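Local coordinates for protein putative acetamidase/formamidase (PDB 5UBU) that probably hydrolyses carbon-nitrogen bonds in linear amides and binds sodium ions in the crystal, at residues 44-52 against 88-96. Numbering follows the deposited sequence.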
ATOM      1  N   SER B  44     -29.981   4.730 -14.504  1.00 44.38           N
ATOM      2  CA  SER B  44     -30.938   3.637 -14.400  1.00 44.98           C
ATOM      3  C   SER B  44     -32.351   4.222 -14.268  1.00 46.13           C
ATOM      4  O   SER B  44     -32.530   5.272 -13.643  1.00 45.99           O
ATOM      5  CB  SER B  44     -30.697   2.820 -13.117  1.00 44.32           C
ATOM      6  OG  SER B  44     -29.343   2.837 -12.675  1.00 44.56           O
ATOM      7  N   THR B  45     -33.346   3.531 -14.818  1.00 47.14           N
ATOM      8  CA  THR B  45     -34.735   3.976 -14.696  1.00 47.95           C
ATOM      9  C   THR B  45     -35.219   3.667 -13.266  1.00 47.04           C
ATOM     10  O   THR B  45     -35.010   2.557 -12.780  1.00 46.60           O
ATOM     11  CB  THR B  45     -35.666   3.248 -15.685  1.00 49.49           C
ATOM     12  OG1 THR B  45     -35.206   3.445 -17.023  1.00 50.42           O
ATOM     13  CG2 THR B  45     -37.095   3.765 -15.560  1.00 50.85           C
ATOM     14  N   PRO B  46     -35.848   4.642 -12.585  1.00 47.05           N
ATOM     15  CA  PRO B  46     -36.326   4.376 -11.223  1.00 46.73           C
ATOM     16  C   PRO B  46     -37.361   3.268 -11.175  1.00 47.70           C
ATOM     17  O   PRO B  46     -38.192   3.175 -12.079  1.00 49.24           O
ATOM     18  CB  PRO B  46     -36.953   5.701 -10.794  1.00 47.32           C
ATOM     19  CG  PRO B  46     -36.272   6.729 -11.623  1.00 47.81           C
ATOM     20  CD  PRO B  46     -35.983   6.067 -12.945  1.00 48.05           C
ATOM     21  N   VAL B  47     -37.303   2.441 -10.132  1.00 47.19           N
ATOM     22  CA  VAL B  47     -38.246   1.328  -9.968  1.00 48.15           C
ATOM     23  C   VAL B  47     -39.308   1.601  -8.909  1.00 49.43           C
ATOM     24  O   VAL B  47     -40.343   0.921  -8.880  1.00 50.91           O
ATOM     25  CB  VAL B  47     -37.537   0.009  -9.591  1.00 47.56           C
ATOM     26  CG1 VAL B  47     -36.452  -0.305 -10.623  1.00 47.58           C
ATOM     27  CG2 VAL B  47     -36.967   0.058  -8.169  1.00 46.67           C
ATOM     28  N   LEU B  48     -39.046   2.578  -8.043  1.00 49.64           N
ATOM     29  CA  LEU B  48     -39.957   2.926  -6.962  1.00 50.09           C
ATOM     30  C   LEU B  48     -39.682   4.325  -6.426  1.00 49.93           C
ATOM     31  O   LEU B  48     -38.528   4.743  -6.350  1.00 49.98           O
ATOM     32  CB  LEU B  48     -39.770   1.925  -5.814  1.00 49.65           C
ATOM     33  CG  LEU B  48     -40.564   2.137  -4.519  1.00 50.65           C
ATOM     34  CD1 LEU B  48     -42.069   2.035  -4.763  1.00 51.21           C
ATOM     35  CD2 LEU B  48     -40.097   1.120  -3.487  1.00 50.70           C
ATOM     36  N   THR B  49     -40.743   5.037  -6.052  1.00 50.08           N
ATOM     37  CA  THR B  49     -40.621   6.369  -5.469  1.00 50.12           C
ATOM     38  C   THR B  49     -41.341   6.325  -4.129  1.00 50.23           C
ATOM     39  O   THR B  49     -42.496   5.883  -4.058  1.00 50.84           O
ATOM     40  CB  THR B  49     -41.227   7.459  -6.369  1.00 51.15           C
ATOM     41  OG1 THR B  49     -40.599   7.419  -7.659  1.00 51.38           O
ATOM     42  CG2 THR B  49     -41.034   8.844  -5.747  1.00 51.14           C
ATOM     43  N   ILE B  50     -40.659   6.764  -3.073  1.00 49.51           N
ATOM     44  CA  ILE B  50     -41.228   6.742  -1.726  1.00 49.87           C
ATOM     45  C   ILE B  50     -41.119   8.083  -1.003  1.00 50.09           C
ATOM     46  O   ILE B  50     -40.375   8.977  -1.415  1.00 49.73           O
ATOM     47  CB  ILE B  50     -40.514   5.677  -0.846  1.00 49.09           C
ATOM     48  CG1 ILE B  50     -39.052   6.054  -0.598  1.00 48.15           C
ATOM     49  CG2 ILE B  50     -40.593   4.295  -1.489  1.00 48.70           C
ATOM     50  CD1 ILE B  50     -38.332   5.081   0.309  1.00 47.88           C
ATOM     51  N   GLU B  51     -41.873   8.203   0.086  1.00 50.72           N
ATOM     52  CA  GLU B  51     -41.841   9.384   0.942  1.00 50.72           C
ATOM     53  C   GLU B  51     -40.853   9.097   2.082  1.00 49.93           C
ATOM     54  O   GLU B  51     -40.704   7.939   2.496  1.00 49.36           O
ATOM     55  CB  GLU B  51     -43.229   9.665   1.521  1.00 51.73           C
ATOM     56  CG  GLU B  51     -44.266  10.106   0.494  1.00 52.41           C
ATOM     57  CD  GLU B  51     -44.006  11.492  -0.051  1.00 52.31           C
ATOM     58  OE1 GLU B  51     -43.233  12.265   0.559  1.00 52.34           O
ATOM     59  OE2 GLU B  51     -44.599  11.846  -1.089  1.00 52.18           O
ATOM     60  N   PRO B  52     -40.148  10.137   2.574  1.00 49.82           N
ATOM     61  CA  PRO B  52     -39.251   9.883   3.695  1.00 48.77           C
ATOM     62  C   PRO B  52     -40.059   9.336   4.871  1.00 48.88           C
ATOM     63  O   PRO B  52     -41.113   9.883   5.203  1.00 49.69           O
ATOM     64  CB  PRO B  52     -38.682  11.271   4.018  1.00 48.97           C
ATOM     65  CG  PRO B  52     -38.790  12.035   2.758  1.00 49.44           C
ATOM     66  CD  PRO B  52     -40.039  11.527   2.094  1.00 50.36           C
ATOM     67  N   ASN B  88     -30.985  -4.046  -6.330  1.00 45.30           N
ATOM     68  CA  ASN B  88     -32.377  -3.596  -6.325  1.00 45.88           C
ATOM     69  C   ASN B  88     -32.263  -2.076  -6.355  1.00 44.71           C
ATOM     70  O   ASN B  88     -31.298  -1.514  -5.821  1.00 43.45           O
ATOM     71  CB  ASN B  88     -33.128  -4.047  -5.074  1.00 46.49           C
ATOM     72  CG  ASN B  88     -33.684  -5.436  -5.202  1.00 47.07           C
ATOM     73  OD1 ASN B  88     -33.160  -6.382  -4.637  1.00 46.72           O
ATOM     74  ND2 ASN B  88     -34.740  -5.572  -5.994  1.00 48.77           N
ATOM     75  N   GLY B  89     -33.227  -1.414  -6.977  1.00 44.70           N
ATOM     76  CA  GLY B  89     -33.204   0.045  -7.076  1.00 44.36           C
ATOM     77  C   GLY B  89     -33.086   0.472  -8.530  1.00 44.92           C
ATOM     78  O   GLY B  89     -33.072  -0.377  -9.426  1.00 45.27           O
ATOM     79  N   PRO B  90     -32.966   1.776  -8.780  1.00 45.15           N
ATOM     80  CA  PRO B  90     -32.923   2.807  -7.755  1.00 44.66           C
ATOM     81  C   PRO B  90     -34.273   3.194  -7.159  1.00 45.96           C
ATOM     82  O   PRO B  90     -35.277   3.255  -7.871  1.00 47.10           O
ATOM     83  CB  PRO B  90     -32.347   4.013  -8.502  1.00 44.74           C
ATOM     84  CG  PRO B  90     -32.725   3.809  -9.913  1.00 45.55           C
ATOM     85  CD  PRO B  90     -32.832   2.330 -10.134  1.00 45.95           C
ATOM     86  N   ILE B  91     -34.272   3.443  -5.852  1.00 46.35           N
ATOM     87  CA  ILE B  91     -35.448   3.881  -5.117  1.00 46.75           C
ATOM     88  C   ILE B  91     -35.320   5.397  -4.991  1.00 47.82           C
ATOM     89  O   ILE B  91     -34.252   5.890  -4.644  1.00 47.16           O
ATOM     90  CB  ILE B  91     -35.506   3.235  -3.722  1.00 45.90           C
ATOM     91  CG1 ILE B  91     -35.561   1.709  -3.863  1.00 45.57           C
ATOM     92  CG2 ILE B  91     -36.710   3.750  -2.935  1.00 46.86           C
ATOM     93  CD1 ILE B  91     -35.600   0.944  -2.558  1.00 45.32           C
HETATM   94  N   MSE B  92     -36.395   6.128  -5.269  1.00 50.15           N
HETATM   95  CA  MSE B  92     -36.371   7.598  -5.185  1.00 52.05           C
HETATM   96  C   MSE B  92     -37.026   8.082  -3.925  1.00 51.59           C
HETATM   97  O   MSE B  92     -38.102   7.610  -3.567  1.00 52.12           O
HETATM   98  CB  MSE B  92     -37.113   8.215  -6.365  1.00 55.74           C
HETATM   99  CG  MSE B  92     -36.705   7.606  -7.708  1.00 58.78           C
HETATM  100 SE   MSE B  92     -34.843   8.078  -8.166  1.00 64.16          SE
HETATM  101  CE  MSE B  92     -35.113   9.907  -8.871  1.00 61.53           C
ATOM    102  N   ILE B  93     -36.372   9.009  -3.229  1.00 50.49           N
ATOM    103  CA  ILE B  93     -36.922   9.574  -2.004  1.00 50.35           C
ATOM    104  C   ILE B  93     -37.377  10.991  -2.349  1.00 51.23           C
ATOM    105  O   ILE B  93     -36.578  11.815  -2.801  1.00 50.39           O
ATOM    106  CB  ILE B  93     -35.918   9.580  -0.825  1.00 49.26           C
ATOM    107  CG1 ILE B  93     -35.498   8.150  -0.431  1.00 48.85           C
ATOM    108  CG2 ILE B  93     -36.540  10.248   0.393  1.00 49.68           C
ATOM    109  CD1 ILE B  93     -34.624   7.423  -1.426  1.00 47.92           C
ATOM    110  N   ASN B  94     -38.663  11.255  -2.139  1.00 52.95           N
ATOM    111  CA  ASN B  94     -39.267  12.545  -2.434  1.00 54.88           C
ATOM    112  C   ASN B  94     -38.630  13.670  -1.614  1.00 55.24           C
ATOM    113  O   ASN B  94     -38.665  13.645  -0.383  1.00 55.44           O
ATOM    114  CB  ASN B  94     -40.784  12.478  -2.151  1.00 56.91           C
ATOM    115  CG  ASN B  94     -41.524  13.725  -2.610  1.00 58.48           C
ATOM    116  OD1 ASN B  94     -40.957  14.601  -3.244  1.00 61.03           O
ATOM    117  ND2 ASN B  94     -42.800  13.799  -2.300  1.00 58.31           N
ATOM    118  N   GLY B  95     -38.062  14.651  -2.320  1.00 55.48           N
ATOM    119  CA  GLY B  95     -37.411  15.811  -1.699  1.00 55.20           C
ATOM    120  C   GLY B  95     -35.895  15.734  -1.588  1.00 53.28           C
ATOM    121  O   GLY B  95     -35.246  16.751  -1.347  1.00 52.43           O
ATOM    122  N   ALA B  96     -35.325  14.541  -1.768  1.00 52.14           N
ATOM    123  CA  ALA B  96     -33.869  14.364  -1.662  1.00 51.60           C
ATOM    124  C   ALA B  96     -33.110  15.125  -2.750  1.00 51.92           C
ATOM    125  O   ALA B  96     -33.470  15.072  -3.924  1.00 51.42           O
ATOM    126  CB  ALA B  96     -33.507  12.887  -1.702  1.00 50.55           C
TER
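The carboxylate of Glu-51 and the side-chain amide of Asn-94 run alongside each other, their planes turned 64° apart. Asn-94 ND2 donates to Glu-51 OE2 at 2.9 Å. The acceptor lies almost in the amide plane, while the donor meets the syn side of OE2, 29° out of the carboxylate plane. The bend of Glu-51 at chi2 (-70°) brings its end back to Asn-94. Pro-90, after a cis peptide bond, puts its CD 3.4 Å from Thr-45 O and also against Ser-44 CB. Met-92, a selenomethionine, lies on the same sheet face as Thr-49, and its CG packs on Pro-46 CB at 3.6 Å. On the other face Ile-50 CD1 meets Ile-91 CG2 at 3.9 Å. Pro-52 CG rests on Ile-93 CG2. Thr-49 with Met-92 and Ile-50 with Ile-93 are parallel beta bridges. Met-92 N binds Leu-48 O (2.8 Å), and Ile-50 N binds Met-92 O (2.7 Å). Asn-94 N to Ile-50 O and Val-47 N to Pro-90 O extend the pairing at either end. Strand 87-93 also pairs antiparallel with strand 214-222, lying between it and strand 48-50. Ile-50 and Ile-93 both pack on Val-245 of strand 239-248, joining the two mixed sheets.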